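Local coordinates for pyrroline-5-carboxylate reductase catalytic N-terminal domain-containing protein (Sinorhizobium meliloti, PDB 4HUJ) that is of unknown function but probably binds an NAD(P)-type dinucleotide and may act as an oxidoreductase, at residues Gln107-Ala112 with Pro140-Val145; Val144-Asn149 with Phe170-His175. One frame throughout, in Å; residues are numbered along the deposited sequence.

Interaction 1 (Gln107-Ala112 with Pro140-Val145); sequences QIVVDA and PGAKVV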
# COMPACT_ATOMS: atom_id res chain seq x y z
N GLN A 107 -6.97 12.89 3.30
CA GLN A 107 -6.42 11.76 2.56
C GLN A 107 -5.97 10.64 3.49
O GLN A 107 -5.62 10.89 4.65
CB GLN A 107 -5.24 12.20 1.69
CG GLN A 107 -5.58 13.24 0.63
CD GLN A 107 -4.38 13.61 -0.21
OE1 GLN A 107 -4.00 12.88 -1.13
NE2 GLN A 107 -3.77 14.75 0.10
N ILE A 108 -5.98 9.43 2.96
CA ILE A 108 -5.43 8.26 3.63
C ILE A 108 -4.15 7.88 2.90
O ILE A 108 -4.14 7.77 1.68
CB ILE A 108 -6.42 7.07 3.62
CG1 ILE A 108 -7.63 7.38 4.51
CG2 ILE A 108 -5.73 5.77 4.07
CD1 ILE A 108 -8.78 6.42 4.32
N VAL A 109 -3.08 7.68 3.67
CA VAL A 109 -1.83 7.17 3.14
C VAL A 109 -1.64 5.75 3.66
O VAL A 109 -1.71 5.53 4.87
CB VAL A 109 -0.64 8.08 3.53
CG1 VAL A 109 0.71 7.41 3.24
CG2 VAL A 109 -0.74 9.41 2.80
N VAL A 110 -1.43 4.81 2.75
CA VAL A 110 -1.18 3.42 3.13
C VAL A 110 0.32 3.15 3.03
O VAL A 110 0.89 3.19 1.94
CB VAL A 110 -1.97 2.44 2.24
CG1 VAL A 110 -1.69 0.99 2.64
CG2 VAL A 110 -3.47 2.73 2.36
N ASP A 111 0.97 2.91 4.17
CA ASP A 111 2.40 2.57 4.18
C ASP A 111 2.59 1.08 3.93
O ASP A 111 2.33 0.26 4.80
CB ASP A 111 3.03 2.99 5.51
CG ASP A 111 4.52 2.69 5.59
OD1 ASP A 111 5.15 2.41 4.55
OD2 ASP A 111 5.07 2.73 6.71
N ALA A 112 3.03 0.73 2.72
CA ALA A 112 3.29 -0.65 2.35
C ALA A 112 4.79 -1.00 2.39
O ALA A 112 5.18 -2.09 1.98
CB ALA A 112 2.71 -0.96 0.97
N PRO A 140 1.97 14.91 7.42
CA PRO A 140 1.08 15.50 8.42
C PRO A 140 -0.29 15.81 7.83
O PRO A 140 -0.39 16.27 6.69
CB PRO A 140 1.80 16.80 8.82
CG PRO A 140 2.63 17.14 7.63
CD PRO A 140 3.10 15.81 7.10
N GLY A 141 -1.34 15.53 8.59
CA GLY A 141 -2.69 15.71 8.10
C GLY A 141 -3.29 14.44 7.53
O GLY A 141 -4.51 14.28 7.53
N ALA A 142 -2.44 13.53 7.04
CA ALA A 142 -2.91 12.26 6.49
C ALA A 142 -3.27 11.28 7.60
O ALA A 142 -2.64 11.28 8.66
CB ALA A 142 -1.86 11.65 5.57
N LYS A 143 -4.28 10.45 7.35
CA LYS A 143 -4.55 9.31 8.21
C LYS A 143 -3.79 8.12 7.60
O LYS A 143 -4.04 7.74 6.46
CB LYS A 143 -6.05 9.03 8.30
CG LYS A 143 -6.81 10.05 9.16
CD LYS A 143 -8.32 9.82 9.12
CE LYS A 143 -9.04 10.91 9.90
NZ LYS A 143 -10.53 10.84 9.78
N VAL A 144 -2.85 7.57 8.36
CA VAL A 144 -1.96 6.52 7.86
C VAL A 144 -2.44 5.13 8.29
O VAL A 144 -2.79 4.92 9.44
CB VAL A 144 -0.49 6.74 8.29
CG1 VAL A 144 0.42 5.58 7.86
CG2 VAL A 144 0.03 8.06 7.71
N VAL A 145 -2.47 4.21 7.33
CA VAL A 145 -2.76 2.80 7.59
C VAL A 145 -1.55 1.99 7.14
O VAL A 145 -1.02 2.24 6.06
CB VAL A 145 -4.02 2.33 6.81
CG1 VAL A 145 -4.26 0.82 6.99
CG2 VAL A 145 -5.24 3.11 7.24

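Interaction 2 (Val144-Asn149 with Phe170-His175); sequences VVKAFN and FLSGNH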
# COMPACT_ATOMS: atom_id res chain seq x y z
N VAL A 144 -2.85 7.57 8.36
CA VAL A 144 -1.96 6.52 7.86
C VAL A 144 -2.44 5.13 8.29
O VAL A 144 -2.79 4.92 9.44
CB VAL A 144 -0.49 6.74 8.29
CG1 VAL A 144 0.42 5.58 7.86
CG2 VAL A 144 0.03 8.06 7.71
N VAL A 145 -2.47 4.21 7.33
CA VAL A 145 -2.76 2.80 7.59
C VAL A 145 -1.55 1.99 7.14
O VAL A 145 -1.02 2.24 6.06
CB VAL A 145 -4.02 2.33 6.81
CG1 VAL A 145 -4.26 0.82 6.99
CG2 VAL A 145 -5.24 3.11 7.24
N LYS A 146 -1.11 1.04 7.97
CA LYS A 146 -0.02 0.13 7.61
C LYS A 146 -0.64 -1.13 7.01
O LYS A 146 -1.38 -1.84 7.68
CB LYS A 146 0.82 -0.22 8.85
CG LYS A 146 2.08 -1.04 8.55
CD LYS A 146 2.81 -1.39 9.84
CE LYS A 146 4.09 -2.18 9.56
NZ LYS A 146 5.10 -1.29 8.91
N ALA A 147 -0.36 -1.38 5.73
CA ALA A 147 -0.92 -2.53 5.01
C ALA A 147 -0.18 -2.79 3.71
O ALA A 147 0.42 -1.88 3.15
CB ALA A 147 -2.42 -2.32 4.74
N PHE A 148 -0.27 -4.03 3.23
CA PHE A 148 0.36 -4.50 1.98
C PHE A 148 1.87 -4.69 2.11
O PHE A 148 2.55 -4.91 1.11
CB PHE A 148 0.07 -3.58 0.77
CG PHE A 148 -1.39 -3.40 0.44
CD1 PHE A 148 -2.13 -4.44 -0.11
CD2 PHE A 148 -2.00 -2.17 0.63
CE1 PHE A 148 -3.49 -4.26 -0.43
CE2 PHE A 148 -3.35 -1.98 0.32
CZ PHE A 148 -4.09 -3.03 -0.22
N ASN A 149 2.40 -4.59 3.33
CA ASN A 149 3.83 -4.78 3.56
C ASN A 149 4.18 -6.23 3.91
O ASN A 149 5.36 -6.59 4.02
CB ASN A 149 4.31 -3.88 4.70
CG ASN A 149 3.83 -4.36 6.06
OD1 ASN A 149 2.63 -4.36 6.34
ND2 ASN A 149 4.76 -4.79 6.91
N PHE A 170 -3.00 -8.51 6.83
CA PHE A 170 -3.07 -7.75 8.07
C PHE A 170 -2.95 -6.24 7.81
O PHE A 170 -2.26 -5.81 6.88
CB PHE A 170 -1.97 -8.21 9.05
CG PHE A 170 -2.13 -9.63 9.50
CD1 PHE A 170 -3.11 -9.97 10.44
CD2 PHE A 170 -1.32 -10.64 8.98
CE1 PHE A 170 -3.27 -11.29 10.86
CE2 PHE A 170 -1.47 -11.97 9.39
CZ PHE A 170 -2.45 -12.30 10.34
N LEU A 171 -3.66 -5.45 8.61
CA LEU A 171 -3.52 -3.99 8.56
C LEU A 171 -3.59 -3.42 9.97
O LEU A 171 -4.01 -4.11 10.90
CB LEU A 171 -4.59 -3.35 7.67
CG LEU A 171 -6.04 -3.34 8.19
CD1 LEU A 171 -6.77 -2.11 7.69
CD2 LEU A 171 -6.78 -4.61 7.77
N SER A 172 -3.16 -2.17 10.11
CA SER A 172 -3.18 -1.51 11.40
C SER A 172 -3.07 -0.01 11.18
O SER A 172 -2.78 0.45 10.07
CB SER A 172 -2.03 -2.00 12.29
OG SER A 172 -0.78 -1.93 11.62
N GLY A 173 -3.32 0.76 12.23
CA GLY A 173 -3.35 2.21 12.11
C GLY A 173 -4.12 2.84 13.26
O GLY A 173 -4.96 2.18 13.89
N ASN A 174 -3.85 4.11 13.50
CA ASN A 174 -4.39 4.80 14.68
C ASN A 174 -5.81 5.31 14.51
O ASN A 174 -6.49 5.63 15.51
CB ASN A 174 -3.45 5.94 15.08
CG ASN A 174 -2.08 5.45 15.47
OD1 ASN A 174 -1.90 4.30 15.89
ND2 ASN A 174 -1.08 6.32 15.34
N HIS A 175 -6.27 5.37 13.26
CA HIS A 175 -7.57 5.95 12.92
C HIS A 175 -8.54 4.87 12.45
O HIS A 175 -8.41 4.36 11.33
CB HIS A 175 -7.39 7.02 11.84
CG HIS A 175 -6.31 8.01 12.14
ND1 HIS A 175 -6.50 9.11 12.95
CD2 HIS A 175 -5.01 8.06 11.74
CE1 HIS A 175 -5.38 9.79 13.04
NE2 HIS A 175 -4.46 9.17 12.31
O HOH W 1 -5.34 4.71 10.58
O HOH W 2 -2.03 5.58 11.92
O HOH W 3 -1.98 9.05 10.81
O HOH W 4 -0.72 -6.32 4.77

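Interaction 1 (Gln107-Ala112 with Pro140-Val145)
V145 and V109 lie on neighbouring parallel strands and are joined through the backbone: V145 N donates to V109 O over 2.9 Å, close to straight. That same oxygen receives the CA-H of V144, so the carbonyl takes one N-H bond and a weaker CA-H...O contact from consecutive residues. The pattern recurs one step earlier, where K143 O accepts V109 N, tilted 34° from the carbonyl plane, along with the CA-H of I108. At the two ends, K143 N reaches Q107 O and D111 N reaches V145 O, the latter bond being 2.8 Å long.

The side chains fall on two faces. V109 stands on one with V144; its CG2, placed beside its own backbone N by chi1 of 168°, meets A142 CB at 3.7 Å, just before the second strand begins, while V109 CB lies 4.2 Å from V144 CG2. Strand 108-111, helix 131-138 and strand 143-147 form a beta-alpha-beta crossover in a Rossmann-type sheet, and V144 packs against T132 and S136 of the connecting helix on this face. The other face carries I108, K143, V110 and V145, under helix 176-188. Here V145 CG2 approaches I108 CG2 at 4.2 Å, the two side chains passing at a slant, and V182 of that helix touches both V145 and V110. K143 meets I108 only through CB, 4.4 Å from I108 CG1; beyond it the extended chain carries NZ away to a salt bridge with D177. On the far end, the buried D111 carboxylate is satisfied by the hydroxyls of S113 and T132.

Interaction 2 (Val144-Asn149 with Phe170-His175)
K146 and S172 form an antiparallel hydrogen-bonded pair, the place where a sheet that has run parallel in the Rossmann manner reverses the direction of its next strand. K146 N donates to S172 O at 2.7 Å, and S172 N returns the bond to K146 O in the carbonyl plane. The lysine can be followed outward from the sheet. Its CB lies 3.6 Å from S172 OG, and CD is still near that hydroxyl at 4.0 Å. With CG anti to the backbone N (chi1 -173°) the chain runs out extended as far as CE, then bends at its last torsion, and NZ ends on the hydroxyl of T132 in helix 131-138. The serine hydroxyl likewise has its polar partners beyond the pair, in Q206 and S202.

On the reverse side, L171 packs against two residues: its CB lies 3.8 Å from A147 CB, and its CD1 reaches V145 CG1. Past S172 the strands are joined by water. V144 O accepts from a water held by N174 N; a second water, accepting from H175 N, lies 2.8 Å from V144 O and probably donates to it. Both tie the strand to the turn before helix 176-188, where H175 takes the N-cap position. A third water, in the plane of the imidazole at its edge, lies 2.9 Å from H175 NE2 and accepts a hydrogen bond from V144 N.

Strand 143-147 is the common element: interaction 1 uses one of its edges and interaction 2 the other, sharing V144 and V145, with centres about 9 Å apart. Along the chain, strand 108-111 comes first, then helix 131-138, the shared strand and finally strand 166-173, so interaction 2 begins where interaction 1 ends. The contacts also touch directly, through a probable hydrogen bond between D111 O and A147 N. Together they place three neighbouring strands in one mixed sheet, and the shared strand sits where the parallel strands of the probable dinucleotide-binding sheet give way to the antiparallel strand 166-173.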